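Local coordinates for protein acetyltransferase (Elizabethkingia anophelis, PDB 6AO7) that binds acetyl-CoA and, as a GNAT family acetyltransferase, probably transfers its acetyl group to an acceptor substrate, at residues A[13-18]-A[89-94]; A[120-125]-A[156-161]. One frame throughout, in Å; residues are numbered along the deposited sequence.

Contact 1: A[13-18]-A[89-94]; sequences ITIHPH and GQLLKD
Ile15 of edge strand 14-17 packs on Leu91 and Asp94 of helix 87-101. In this GNAT fold the helix lies on one face of the mixed sheet, and the contact joins it to the outermost strand. The short axes of strand 14-17 and helix 89-94 pass 10.3 Å apart at 46°, so side chains bridge the gap. The bond from CA to CB of Ile15 points toward the helix, and CB is 4.0 Å from Asp94 OD2. Its CG2 branch, anti to the backbone N, reaches the carboxylate, with CG2 3.5 Å from Asp94 OD2. The other branch starts at CG1, which lies 4.1 Å from Leu91 CD2. It runs on extended (chi2 174°) and carries CD1 in between the two helix residues. There Ile15 CD1 is 3.5 Å from Leu91 CD2. No hydrogen bond crosses between the segments. Asp94 OD2, the oxygen that CG2 touches, has its polar partners beyond them: it accepts a hydrogen bond from Tyr61 OH and forms a salt bridge with Lys98. Leu91 turns its other contacts to the sheet, touching Ala51, Ile76 and Val78. The CB of Asp94 offers an apolar contact at the tip, 3.5 Å from Ile15 CD1.

Contact 2: A[120-125]-A[156-161]; sequences YLYQKY and ILLTME. With ACO (acetyl coenzyme *a), chain B.
Leu158 of strand 155-161 packs against Tyr122 and Gln123 of helix 116-124. This is the GNAT fold's C-terminal half, where the helix packs on the sheet and also carries residues that meet acetyl-CoA. In the apolar contacts Leu158 CD2 does the touching, 3.9 Å from Gln123 CG and 4.1 Å from Tyr122 CB. The Gln123 and Leu158 side chains meet at about a right angle. Phe127 fills in beside both Leu158 and Met160. Separate from these is a loose van der Waals approach to a backbone carbonyl: Met160 stretches out fully and brings SD to 4.2 Å from Tyr125 O.

No hydrogen bond crosses between 120-125 and 156-161. The polar ends are held by others. Tyr122 OH bonds to Gln118, and Gln123 OE1 accepts from Asn113 of the second subunit, which ties this helix to the dimer interface.

Of the two segments, 120-125 makes the ligand contacts. Leu121 CD1 packs 3.6 Å from O5B of acetyl-CoA, and Tyr122 OH lies 3.4 Å from its C3P. The 3'-phosphate is gripped through O9A. Lys124, extended from CG outward, bonds to it, with a weak second bond to O8A. Tyr120 brings its ring edge to the same oxygen, and its OH donates to O9A at 2.6 Å.

How the contacts relate
Both contacts set a helix against the same mixed sheet, and their centres lie about 17 Å apart. Contact 1 closes along the chain before contact 2 opens. The helices touch through Leu92 and Tyr122, with Leu92 CD1 3.9 Å from Tyr122 CD2. Tyr125, just past the end of helix 116-124, brings OH to 3.3 Å from Gly89 CA. Acetyl-CoA is bound by both 89-94 and 120-125. Gly89 N donates to O2A of the pyrophosphate; Gly86 N and Gly88 N also bond acetyl-CoA, consistent with the glycine-rich pyrophosphate-binding turn of GNAT enzymes. Segment 120-125 holds the 3'-phosphate and lines the pantetheine arm. The Leu91 side chain of contact 1 is about 6 Å from acetyl-CoA.

Contact 1: A[13-18]-A[89-94]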
# COMPACT_ATOMS: atom_id res chain seq x y z
N ILE A 13 26.87 -10.87 -6.68
CA ILE A 13 26.31 -11.53 -5.50
C ILE A 13 25.99 -12.97 -5.88
O ILE A 13 25.59 -13.24 -7.01
CB ILE A 13 25.05 -10.77 -5.01
CG1 ILE A 13 25.44 -9.55 -4.17
CG2 ILE A 13 24.10 -11.69 -4.22
CD1 ILE A 13 25.97 -8.38 -4.97
N THR A 14 26.20 -13.90 -4.94
CA THR A 14 25.88 -15.31 -5.16
C THR A 14 24.83 -15.76 -4.14
O THR A 14 24.84 -15.31 -2.99
CB THR A 14 27.13 -16.20 -5.06
OG1 THR A 14 27.70 -16.09 -3.75
CG2 THR A 14 28.16 -15.78 -6.09
N ILE A 15 23.94 -16.65 -4.57
CA ILE A 15 22.84 -17.14 -3.73
C ILE A 15 22.89 -18.66 -3.71
O ILE A 15 22.93 -19.30 -4.76
CB ILE A 15 21.47 -16.66 -4.24
CG1 ILE A 15 21.42 -15.13 -4.26
CG2 ILE A 15 20.36 -17.21 -3.35
CD1 ILE A 15 20.16 -14.56 -4.88
N HIS A 16 22.86 -19.24 -2.51
CA HIS A 16 22.91 -20.68 -2.32
C HIS A 16 22.00 -21.06 -1.16
O HIS A 16 21.76 -20.25 -0.26
CB HIS A 16 24.33 -21.17 -2.02
CG HIS A 16 25.15 -21.46 -3.24
ND1 HIS A 16 25.75 -20.47 -3.99
CD2 HIS A 16 25.46 -22.63 -3.84
CE1 HIS A 16 26.40 -21.02 -5.00
NE2 HIS A 16 26.24 -22.33 -4.93
N PRO A 17 21.47 -22.28 -1.17
CA PRO A 17 20.71 -22.74 -0.01
C PRO A 17 21.61 -22.86 1.21
O PRO A 17 22.80 -23.15 1.10
CB PRO A 17 20.17 -24.11 -0.46
CG PRO A 17 21.05 -24.53 -1.57
CD PRO A 17 21.49 -23.27 -2.26
N HIS A 18 21.02 -22.64 2.38
CA HIS A 18 21.73 -22.83 3.63
C HIS A 18 22.07 -24.31 3.86
O HIS A 18 21.21 -25.18 3.71
CB HIS A 18 20.90 -22.30 4.79
CG HIS A 18 21.46 -22.64 6.13
ND1 HIS A 18 21.09 -23.77 6.83
CD2 HIS A 18 22.39 -22.02 6.90
CE1 HIS A 18 21.76 -23.83 7.96
NE2 HIS A 18 22.55 -22.77 8.03
N GLY A 89 16.02 -6.59 -5.00
CA GLY A 89 15.47 -6.95 -6.29
C GLY A 89 16.12 -8.18 -6.89
O GLY A 89 15.45 -9.03 -7.48
N GLN A 90 17.44 -8.29 -6.75
CA GLN A 90 18.13 -9.50 -7.20
C GLN A 90 17.62 -10.72 -6.45
O GLN A 90 17.41 -11.78 -7.04
CB GLN A 90 19.64 -9.34 -7.03
CG GLN A 90 20.27 -8.37 -8.01
CD GLN A 90 19.89 -8.67 -9.45
OE1 GLN A 90 19.26 -7.85 -10.13
NE2 GLN A 90 20.27 -9.86 -9.92
N LEU A 91 17.41 -10.58 -5.13
CA LEU A 91 16.85 -11.68 -4.36
C LEU A 91 15.47 -12.07 -4.87
O LEU A 91 15.18 -13.26 -5.05
CB LEU A 91 16.80 -11.32 -2.87
CG LEU A 91 18.13 -11.19 -2.11
CD1 LEU A 91 17.87 -11.00 -0.62
CD2 LEU A 91 18.99 -12.41 -2.32
N LEU A 92 14.60 -11.08 -5.11
CA LEU A 92 13.24 -11.40 -5.55
C LEU A 92 13.23 -12.15 -6.88
O LEU A 92 12.46 -13.10 -7.06
CB LEU A 92 12.40 -10.12 -5.63
CG LEU A 92 12.03 -9.49 -4.28
CD1 LEU A 92 11.46 -8.10 -4.49
CD2 LEU A 92 11.02 -10.39 -3.57
N LYS A 93 14.08 -11.73 -7.82
CA LYS A 93 14.24 -12.46 -9.08
C LYS A 93 14.66 -13.90 -8.84
O LYS A 93 14.20 -14.81 -9.55
CB LYS A 93 15.27 -11.76 -9.97
N ASP A 94 15.56 -14.12 -7.89
CA ASP A 94 16.02 -15.48 -7.61
C ASP A 94 14.91 -16.31 -6.98
O ASP A 94 14.77 -17.49 -7.31
CB ASP A 94 17.26 -15.44 -6.72
CG ASP A 94 17.97 -16.76 -6.66
OD1 ASP A 94 18.71 -17.06 -7.62
OD2 ASP A 94 17.79 -17.51 -5.68

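Contact 2: A[120-125]-A[156-161]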
# COMPACT_ATOMS: atom_id res chain seq x y z
N TYR A 120 5.68 -0.76 -2.92
CA TYR A 120 6.21 -0.42 -4.23
C TYR A 120 7.10 -1.54 -4.77
O TYR A 120 6.90 -2.02 -5.89
CB TYR A 120 7.01 0.88 -4.19
CG TYR A 120 7.96 0.99 -5.38
CD1 TYR A 120 7.51 1.44 -6.61
CD2 TYR A 120 9.29 0.62 -5.26
CE1 TYR A 120 8.37 1.52 -7.71
CE2 TYR A 120 10.16 0.69 -6.34
CZ TYR A 120 9.69 1.13 -7.56
OH TYR A 120 10.58 1.20 -8.61
N LEU A 121 8.10 -1.94 -3.98
CA LEU A 121 9.14 -2.84 -4.49
C LEU A 121 8.56 -4.16 -4.97
O LEU A 121 8.92 -4.64 -6.05
CB LEU A 121 10.20 -3.09 -3.41
CG LEU A 121 11.32 -4.08 -3.76
CD1 LEU A 121 12.14 -3.57 -4.93
CD2 LEU A 121 12.23 -4.31 -2.56
N TYR A 122 7.68 -4.77 -4.18
CA TYR A 122 7.13 -6.07 -4.59
C TYR A 122 6.28 -5.93 -5.85
O TYR A 122 6.35 -6.78 -6.75
CB TYR A 122 6.34 -6.71 -3.43
CG TYR A 122 7.15 -6.82 -2.13
CD1 TYR A 122 6.54 -6.60 -0.89
CD2 TYR A 122 8.49 -7.13 -2.15
CE1 TYR A 122 7.26 -6.67 0.29
CE2 TYR A 122 9.22 -7.23 -0.96
CZ TYR A 122 8.59 -7.00 0.26
OH TYR A 122 9.32 -7.05 1.45
N GLN A 123 5.52 -4.85 -5.97
CA GLN A 123 4.74 -4.65 -7.18
C GLN A 123 5.63 -4.42 -8.40
O GLN A 123 5.30 -4.89 -9.50
CB GLN A 123 3.77 -3.48 -7.01
CG GLN A 123 2.71 -3.78 -5.98
CD GLN A 123 1.69 -2.68 -5.97
OE1 GLN A 123 0.84 -2.61 -6.84
NE2 GLN A 123 1.78 -1.79 -4.98
N LYS A 124 6.73 -3.69 -8.22
CA LYS A 124 7.70 -3.52 -9.30
C LYS A 124 8.14 -4.86 -9.88
O LYS A 124 8.38 -4.98 -11.08
CB LYS A 124 8.92 -2.74 -8.79
CG LYS A 124 10.02 -2.55 -9.82
CD LYS A 124 11.35 -2.18 -9.16
CE LYS A 124 12.49 -2.14 -10.18
NZ LYS A 124 13.77 -1.70 -9.55
N TYR A 125 8.26 -5.89 -9.03
CA TYR A 125 8.71 -7.20 -9.50
C TYR A 125 7.57 -8.17 -9.80
O TYR A 125 7.82 -9.36 -10.01
CB TYR A 125 9.70 -7.79 -8.50
CG TYR A 125 11.06 -7.14 -8.62
CD1 TYR A 125 11.99 -7.60 -9.56
CD2 TYR A 125 11.41 -6.05 -7.84
CE1 TYR A 125 13.23 -7.00 -9.69
CE2 TYR A 125 12.67 -5.44 -7.97
CZ TYR A 125 13.56 -5.92 -8.90
OH TYR A 125 14.81 -5.34 -9.04
N ILE A 156 -0.69 -6.94 4.56
CA ILE A 156 -1.07 -6.84 3.16
C ILE A 156 -0.43 -7.99 2.41
O ILE A 156 0.79 -8.14 2.40
CB ILE A 156 -0.63 -5.50 2.55
CG1 ILE A 156 -1.18 -4.36 3.39
CG2 ILE A 156 -1.08 -5.42 1.10
CD1 ILE A 156 -0.60 -3.03 2.98
N LEU A 157 -1.26 -8.83 1.79
CA LEU A 157 -0.77 -10.01 1.08
C LEU A 157 -0.73 -9.70 -0.41
O LEU A 157 -1.72 -9.23 -0.97
CB LEU A 157 -1.66 -11.21 1.36
CG LEU A 157 -1.07 -12.62 1.42
CD1 LEU A 157 -0.14 -12.78 2.61
CD2 LEU A 157 -2.16 -13.68 1.47
N LEU A 158 0.40 -9.98 -1.05
CA LEU A 158 0.56 -9.81 -2.49
C LEU A 158 0.88 -11.15 -3.13
O LEU A 158 1.53 -11.99 -2.52
CB LEU A 158 1.68 -8.80 -2.83
CG LEU A 158 1.63 -7.42 -2.19
CD1 LEU A 158 2.38 -7.39 -0.85
CD2 LEU A 158 2.23 -6.35 -3.15
N THR A 159 0.45 -11.31 -4.37
CA THR A 159 0.49 -12.60 -5.05
C THR A 159 0.99 -12.40 -6.46
O THR A 159 0.57 -11.49 -7.16
CB THR A 159 -0.88 -13.27 -5.13
OG1 THR A 159 -1.43 -13.39 -3.81
CG2 THR A 159 -0.76 -14.64 -5.76
N MET A 160 1.87 -13.30 -6.89
CA MET A 160 2.38 -13.29 -8.25
C MET A 160 2.04 -14.63 -8.89
O MET A 160 2.35 -15.68 -8.32
CB MET A 160 3.89 -13.08 -8.27
CG MET A 160 4.47 -13.19 -9.65
SD MET A 160 6.27 -13.21 -9.57
CE MET A 160 6.67 -13.71 -11.24
N GLU A 161 1.40 -14.58 -10.06
CA GLU A 161 1.15 -15.81 -10.81
C GLU A 161 2.43 -16.18 -11.55
O GLU A 161 2.98 -15.37 -12.30
CB GLU A 161 -0.01 -15.62 -11.78
N1A ACO B . 8.70 4.59 -1.36
C2A ACO B . 8.79 3.48 -2.10
N3A ACO B . 9.87 2.91 -2.64
C4A ACO B . 10.97 3.63 -2.37
C5A ACO B . 11.04 4.80 -1.64
C6A ACO B . 9.83 5.29 -1.10
N6A ACO B . 9.72 6.41 -0.38
N7A ACO B . 12.33 5.29 -1.62
C8A ACO B . 13.01 4.41 -2.32
N9A ACO B . 12.25 3.38 -2.80
C1B ACO B . 12.67 2.27 -3.65
C2B ACO B . 14.08 2.34 -4.21
O2B ACO B . 14.19 3.27 -5.28
C3B ACO B . 14.21 0.91 -4.72
O3B ACO B . 13.48 0.71 -5.95
P3B ACO B . 14.07 0.84 -7.44
O7A ACO B . 14.39 2.34 -7.63
O8A ACO B . 15.28 -0.12 -7.51
O9A ACO B . 12.99 0.39 -8.38
C4B ACO B . 13.40 0.09 -3.71
O4B ACO B . 12.67 1.06 -2.92
C5B ACO B . 14.24 -0.83 -2.85
O5B ACO B . 14.96 -1.64 -3.80
P1A ACO B . 16.29 -2.55 -3.38
O1A ACO B . 17.54 -1.77 -3.25
O2A ACO B . 16.39 -3.63 -4.44
O3A ACO B . 15.82 -3.12 -1.97
P2A ACO B . 16.64 -3.66 -0.71
O4A ACO B . 17.96 -4.07 -1.25
O5A ACO B . 16.75 -2.54 0.31
O6A ACO B . 15.79 -4.84 -0.07
CBP ACO B . 14.27 -5.13 1.80
CCP ACO B . 14.45 -4.60 0.39
CDP ACO B . 14.47 -6.66 1.77
CEP ACO B . 12.84 -4.82 2.27
CAP ACO B . 15.33 -4.51 2.74
OAP ACO B . 15.25 -3.09 2.71
C9P ACO B . 15.33 -5.03 4.17
O9P ACO B . 15.92 -6.07 4.45
N8P ACO B . 14.61 -4.34 5.06
C7P ACO B . 14.44 -4.79 6.43
C6P ACO B . 13.77 -6.16 6.51
C5P ACO B . 12.40 -6.16 5.88
O5P ACO B . 11.62 -5.23 6.04
N4P ACO B . 12.09 -7.23 5.15
C3P ACO B . 10.79 -7.43 4.51
C2P ACO B . 9.70 -7.71 5.51
S1P ACO B . 8.22 -8.59 4.88
C ACO B . 8.85 -10.25 4.84
O ACO B . 9.99 -10.51 5.13
CH3 ACO B . 7.85 -11.25 4.37